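Local coordinates for protein enoyl-CoA hydratase/isomerase (Shewanella pealeana, PDB 4KPK) that probably acts on acyl-CoA thioesters as an isomerase or hydratase of the crotonase-like family, at residues 258-261 with 262-266; 269-272 with 273-276. One frame throughout, in Å; residues are numbered along the deposited sequence.

Both contacts lie near the C-terminal end of the modelled chain, beyond the sheet and after helix 238-251. Contact 1 comes first along the chain, within the opening turns of helix 258-273; contact 2 follows where that helix stops and helix 275-285 starts. They stand in series, their centres about 16 Å apart, neither nested nor crossed. Because each joins adjoining segments, neither closes a loop: contact 1 binds one helical turn to the next, and contact 2 joins one helix to its successor. Between the contacts, Glu266 OE2 and Arg270 NE form a salt bridge along the shared helix. Both contacts face helix 238-251 and a second subunit.

Contact 1: residues 258-261 with 262-266; sequences QNTL and DHTSE
The Gln258 amide and the Asp262 carboxylate, one helical turn apart, meet with their planes turned 45° against each other. On the amide side the bond is in plane: Asp262 OD1 lies almost within the amide plane and takes an N-H from Gln258 NE2 at 3.0 Å. The same oxygen is reached from above the plane of its own carboxylate, about 47° out of it, and a second, weak bond runs from NE2 to Asp262 OD2 at 3.4 Å. With Gln258 CG anti to the backbone N (chi1 -167°), the bend at chi2 carries the amide forward along the helix to the Asp262 carboxylate. Near the third flat group, the His263 ring, Asn259 O approaches obliquely while also accepting the His263 backbone N-H at 2.9 Å.

Successive i to i+4 backbone bonds identify the segment as alpha-helix. The bond from Thr264 N to Thr260 O, 2.8 Å, is nearly straight. Thr264 OG1 also sits 3.1 Å from Thr260 O, because its hydroxyl is placed between the backbone N and the carbonyl carbon; Leu261 O is a competing acceptor. Ser265 OG approaches Leu261 O to 2.9 Å, but Asn121 OD1 of the second subunit is also its hydrogen-bonding partner, so the proton's share is not settled.

Thr260 OG1 turns to Asp257 OD1, just before the segment. On the side facing helix 238-251, Thr260 and Thr264 rest on Leu251 and Leu247, and His263 NE2 makes a weak bond to Ser250. Leu261 packs on Tyr184 of the second subunit, so this first part of helix 258-273 is fitted between helix 238-251 and a neighbouring chain.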
ATOM      1  N   GLN A 258       5.132  -3.513  20.254  1.00 37.84           N
ATOM      2  CA  GLN A 258       5.855  -4.526  21.043  1.00 35.63           C
ATOM      3  C   GLN A 258       5.421  -5.926  20.735  1.00 30.04           C
ATOM      4  O   GLN A 258       6.253  -6.827  20.638  1.00 33.94           O
ATOM      5  CB  GLN A 258       5.716  -4.297  22.560  1.00 41.98           C
ATOM      6  CG  GLN A 258       6.700  -5.135  23.376  1.00 41.98           C
ATOM      7  CD  GLN A 258       8.138  -5.002  22.868  1.00 41.28           C
ATOM      8  OE1 GLN A 258       8.670  -3.905  22.754  1.00 41.74           O
ATOM      9  NE2 GLN A 258       8.765  -6.119  22.569  1.00 44.21           N
ATOM     10  N   ASN A 259       4.125  -6.137  20.604  1.00 28.62           N
ATOM     11  CA  ASN A 259       3.611  -7.480  20.360  1.00 32.03           C
ATOM     12  C   ASN A 259       4.049  -8.001  18.985  1.00 30.36           C
ATOM     13  O   ASN A 259       4.342  -9.196  18.816  1.00 30.99           O
ATOM     14  CB  ASN A 259       2.089  -7.505  20.463  1.00 36.43           C
ATOM     15  CG  ASN A 259       1.596  -7.267  21.868  1.00 45.17           C
ATOM     16  OD1 ASN A 259       2.359  -7.344  22.838  1.00 56.32           O
ATOM     17  ND2 ASN A 259       0.311  -6.958  21.996  1.00 52.01           N
ATOM     18  N   THR A 260       4.121  -7.109  18.005  1.00 27.69           N
ATOM     19  CA  THR A 260       4.615  -7.536  16.658  1.00 29.46           C
ATOM     20  C   THR A 260       6.037  -8.094  16.799  1.00 26.00           C
ATOM     21  O   THR A 260       6.386  -9.193  16.328  1.00 23.08           O
ATOM     22  CB  THR A 260       4.633  -6.335  15.673  1.00 29.14           C
ATOM     23  OG1 THR A 260       3.363  -5.679  15.699  1.00 31.68           O
ATOM     24  CG2 THR A 260       4.927  -6.812  14.265  1.00 32.96           C
ATOM     25  N   LEU A 261       6.847  -7.310  17.482  1.00 28.20           N
ATOM     26  CA  LEU A 261       8.234  -7.645  17.762  1.00 29.56           C
ATOM     27  C   LEU A 261       8.400  -8.963  18.514  1.00 32.50           C
ATOM     28  O   LEU A 261       9.217  -9.811  18.126  1.00 30.71           O
ATOM     29  CB  LEU A 261       8.897  -6.473  18.513  1.00 30.49           C
ATOM     30  CG  LEU A 261       9.504  -5.395  17.596  1.00 29.74           C
ATOM     31  CD1 LEU A 261       8.503  -4.620  16.763  1.00 31.62           C
ATOM     32  CD2 LEU A 261      10.349  -4.392  18.386  1.00 32.54           C
ATOM     33  N   ASP A 262       7.577  -9.165  19.542  1.00 34.16           N
ATOM     34  CA  ASP A 262       7.624 -10.380  20.343  1.00 34.58           C
ATOM     35  C   ASP A 262       7.197 -11.637  19.546  1.00 32.80           C
ATOM     36  O   ASP A 262       7.839 -12.713  19.615  1.00 27.65           O
ATOM     37  CB  ASP A 262       6.704 -10.202  21.561  1.00 36.02           C
ATOM     38  CG  ASP A 262       7.265  -9.219  22.580  1.00 37.46           C
ATOM     39  OD1 ASP A 262       8.498  -9.107  22.673  1.00 33.99           O
ATOM     40  OD2 ASP A 262       6.462  -8.550  23.268  1.00 42.12           O
ATOM     41  N   HIS A 263       6.119 -11.467  18.783  1.00 32.33           N
ATOM     42  CA  HIS A 263       5.578 -12.510  17.946  1.00 32.78           C
ATOM     43  C   HIS A 263       6.537 -12.874  16.775  1.00 32.39           C
ATOM     44  O   HIS A 263       6.827 -14.055  16.557  1.00 30.87           O
ATOM     45  CB  HIS A 263       4.167 -12.083  17.476  1.00 37.30           C
ATOM     46  CG  HIS A 263       3.625 -12.876  16.328  1.00 42.72           C
ATOM     47  ND1 HIS A 263       3.232 -14.192  16.446  1.00 47.40           N
ATOM     48  CD2 HIS A 263       3.399 -12.535  15.033  1.00 46.37           C
ATOM     49  CE1 HIS A 263       2.795 -14.633  15.275  1.00 47.50           C
ATOM     50  NE2 HIS A 263       2.886 -13.647  14.400  1.00 48.57           N
ATOM     51  N   THR A 264       7.052 -11.901  16.036  1.00 29.18           N
ATOM     52  CA  THR A 264       8.054 -12.249  14.964  1.00 29.92           C
ATOM     53  C   THR A 264       9.283 -12.966  15.512  1.00 30.24           C
ATOM     54  O   THR A 264       9.784 -13.925  14.888  1.00 28.43           O
ATOM     55  CB  THR A 264       8.513 -11.048  14.105  1.00 26.41           C
ATOM     56  OG1 THR A 264       9.073 -10.009  14.903  1.00 28.76           O
ATOM     57  CG2 THR A 264       7.337 -10.493  13.370  1.00 28.62           C
ATOM     58  N   SER A 265       9.743 -12.529  16.690  1.00 29.79           N
ATOM     59  CA  SER A 265      10.914 -13.151  17.338  1.00 33.65           C
ATOM     60  C   SER A 265      10.611 -14.583  17.796  1.00 27.96           C
ATOM     61  O   SER A 265      11.410 -15.474  17.596  1.00 29.11           O
ATOM     62  CB  SER A 265      11.403 -12.317  18.526  1.00 37.91           C
ATOM     63  OG  SER A 265      11.877 -11.059  18.094  1.00 38.79           O
ATOM     64  N   GLU A 266       9.410 -14.803  18.318  1.00 29.06           N
ATOM     65  CA  GLU A 266       8.971 -16.135  18.688  1.00 30.37           C
ATOM     66  C   GLU A 266       8.828 -17.044  17.468  1.00 32.21           C
ATOM     67  O   GLU A 266       9.263 -18.194  17.535  1.00 37.88           O
ATOM     68  CB  GLU A 266       7.694 -16.057  19.522  1.00 34.49           C
ATOM     69  CG  GLU A 266       7.215 -17.388  20.068  1.00 38.45           C
ATOM     70  CD  GLU A 266       6.404 -18.161  19.037  1.00 44.72           C
ATOM     71  OE1 GLU A 266       5.948 -17.523  18.064  1.00 41.99           O
ATOM     72  OE2 GLU A 266       6.237 -19.400  19.183  1.00 45.11           O
TER

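Contact 2: residues 269-272 with 273-276; sequences ARIR and VSEE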
ATOM      1  N   ALA A 269      12.444 -18.115  16.181  1.00 31.27           N
ATOM      2  CA  ALA A 269      13.053 -18.991  17.187  1.00 29.87           C
ATOM      3  C   ALA A 269      12.443 -20.372  17.141  1.00 31.87           C
ATOM      4  O   ALA A 269      13.176 -21.376  17.088  1.00 33.00           O
ATOM      5  CB  ALA A 269      12.919 -18.362  18.569  1.00 29.84           C
ATOM      6  N   ARG A 270      11.108 -20.446  17.119  1.00 34.10           N
ATOM      7  CA  ARG A 270      10.418 -21.739  16.946  1.00 31.85           C
ATOM      8  C   ARG A 270      10.761 -22.493  15.734  1.00 30.64           C
ATOM      9  O   ARG A 270      10.918 -23.679  15.819  1.00 26.76           O
ATOM     10  CB  ARG A 270       8.929 -21.621  16.755  1.00 37.88           C
ATOM     11  CG  ARG A 270       8.133 -21.427  17.954  1.00 38.91           C
ATOM     12  CD  ARG A 270       8.175 -22.538  18.976  1.00 42.77           C
ATOM     13  NE  ARG A 270       7.470 -21.885  20.089  1.00 45.88           N
ATOM     14  CZ  ARG A 270       7.766 -21.971  21.370  1.00 50.77           C
ATOM     15  NH1 ARG A 270       8.738 -22.788  21.797  1.00 48.58           N
ATOM     16  NH2 ARG A 270       7.043 -21.250  22.229  1.00 48.17           N
ATOM     17  N   ILE A 271      10.702 -21.881  14.559  1.00 29.63           N
ATOM     18  CA  ILE A 271      10.937 -22.740  13.378  1.00 32.96           C
ATOM     19  C   ILE A 271      12.353 -23.271  13.394  1.00 26.70           C
ATOM     20  O   ILE A 271      12.532 -24.414  13.061  1.00 31.21           O
ATOM     21  CB  ILE A 271      10.749 -22.114  11.977  1.00 33.80           C
ATOM     22  CG1 ILE A 271      11.138 -20.668  11.979  1.00 32.63           C
ATOM     23  CG2 ILE A 271       9.394 -22.419  11.376  1.00 36.44           C
ATOM     24  CD1 ILE A 271      12.061 -20.344  10.862  1.00 40.19           C
ATOM     25  N   ARG A 272      13.317 -22.436  13.768  1.00 27.37           N
ATOM     26  CA  ARG A 272      14.762 -22.804  13.779  1.00 31.26           C
ATOM     27  C   ARG A 272      15.067 -24.080  14.539  1.00 31.57           C
ATOM     28  O   ARG A 272      16.017 -24.765  14.185  1.00 28.71           O
ATOM     29  CB  ARG A 272      15.593 -21.778  14.524  1.00 33.17           C
ATOM     30  CG  ARG A 272      15.871 -20.512  13.823  1.00 38.58           C
ATOM     31  CD  ARG A 272      16.800 -19.683  14.705  1.00 41.39           C
ATOM     32  NE  ARG A 272      17.035 -18.415  14.058  1.00 41.05           N
ATOM     33  CZ  ARG A 272      17.796 -18.324  12.985  1.00 41.19           C
ATOM     34  NH1 ARG A 272      18.434 -19.414  12.523  1.00 42.54           N
ATOM     35  NH2 ARG A 272      17.951 -17.161  12.398  1.00 42.95           N
ATOM     36  N   VAL A 273      14.326 -24.305  15.645  1.00 31.09           N
ATOM     37  CA  VAL A 273      14.502 -25.487  16.461  1.00 35.48           C
ATOM     38  C   VAL A 273      13.608 -26.618  15.975  1.00 37.32           C
ATOM     39  O   VAL A 273      13.862 -27.761  16.326  1.00 33.95           O
ATOM     40  CB  VAL A 273      14.296 -25.249  18.002  1.00 33.91           C
ATOM     41  CG1 VAL A 273      15.151 -24.082  18.471  1.00 38.68           C
ATOM     42  CG2 VAL A 273      12.855 -24.999  18.369  1.00 32.46           C
ATOM     43  N   SER A 274      12.567 -26.314  15.190  1.00 35.89           N
ATOM     44  CA  SER A 274      11.776 -27.375  14.539  1.00 33.39           C
ATOM     45  C   SER A 274      12.644 -28.374  13.742  1.00 33.12           C
ATOM     46  O   SER A 274      13.775 -28.067  13.283  1.00 29.71           O
ATOM     47  CB  SER A 274      10.657 -26.774  13.640  1.00 35.73           C
ATOM     48  OG  SER A 274      11.103 -26.426  12.305  1.00 27.08           O
ATOM     49  N   GLU A 275      12.087 -29.569  13.551  1.00 31.22           N
ATOM     50  CA  GLU A 275      12.723 -30.607  12.749  1.00 36.09           C
ATOM     51  C   GLU A 275      13.040 -30.155  11.320  1.00 33.03           C
ATOM     52  O   GLU A 275      14.080 -30.463  10.746  1.00 31.40           O
ATOM     53  CB  GLU A 275      11.760 -31.780  12.651  1.00 42.99           C
ATOM     54  CG  GLU A 275      12.443 -33.115  12.432  1.00 49.70           C
ATOM     55  CD  GLU A 275      11.458 -34.251  12.609  1.00 57.31           C
ATOM     56  OE1 GLU A 275      10.991 -34.457  13.758  1.00 57.99           O
ATOM     57  OE2 GLU A 275      11.136 -34.910  11.596  1.00 57.95           O
ATOM     58  N   GLU A 276      12.081 -29.429  10.783  1.00 32.34           N
ATOM     59  CA  GLU A 276      12.083 -28.910   9.439  1.00 34.51           C
ATOM     60  C   GLU A 276      13.107 -27.788   9.314  1.00 30.42           C
ATOM     61  O   GLU A 276      13.963 -27.810   8.402  1.00 29.27           O
ATOM     62  CB  GLU A 276      10.655 -28.445   9.115  1.00 35.18           C
ATOM     63  CG  GLU A 276       9.953 -29.207   8.029  1.00 41.28           C
ATOM     64  CD  GLU A 276      10.206 -28.527   6.712  1.00 46.40           C
ATOM     65  OE1 GLU A 276       9.269 -28.206   5.933  1.00 36.65           O
ATOM     66  OE2 GLU A 276      11.403 -28.230   6.538  1.00 56.04           O
TER
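Ser274 N closes the end of helix 258-273 by bonding to Arg270 O at 3.2 Å. The turn before it is loosening: Val273 N reaches Ala269 O only weakly, at 3.5 Å. Ser274 then leaves helical geometry (phi/psi -52/157°) and becomes the N-cap of helix 275-285, making a helix-to-helix junction with hardly any linker.

The side chain of Ser274 works in both directions. Its OG donates to the carbonyl of Ile271 in the helix just ended, while the same OG caps Gly277 N in the first turn of the next helix and pairs with Gln239 NE2 on helix 238-251. The hydroxyl stands between its own backbone N and carbonyl carbon, which brings it back to the preceding turn. An alanine here would remove this hydroxyl, and both the Gly277 N-H and the Ile271 carbonyl would probably lose a partner at the junction.

Val273 sets its methyls against the carbonyl oxygens of the preceding turn, CG1 3.6 Å from Ala269 O and CG2 3.5 Å from Arg270 O. Around it, Ile271 packs on Trp243 of helix 238-251, and Arg270 has a salt bridge to Glu266 and a cation-pi contact with Phe113 of the second subunit. At the junction itself, Ser274 OG sits 2.6 Å from Ile271 O, in the carbonyl plane and on a lone pair, at a C=O...O angle of 138°.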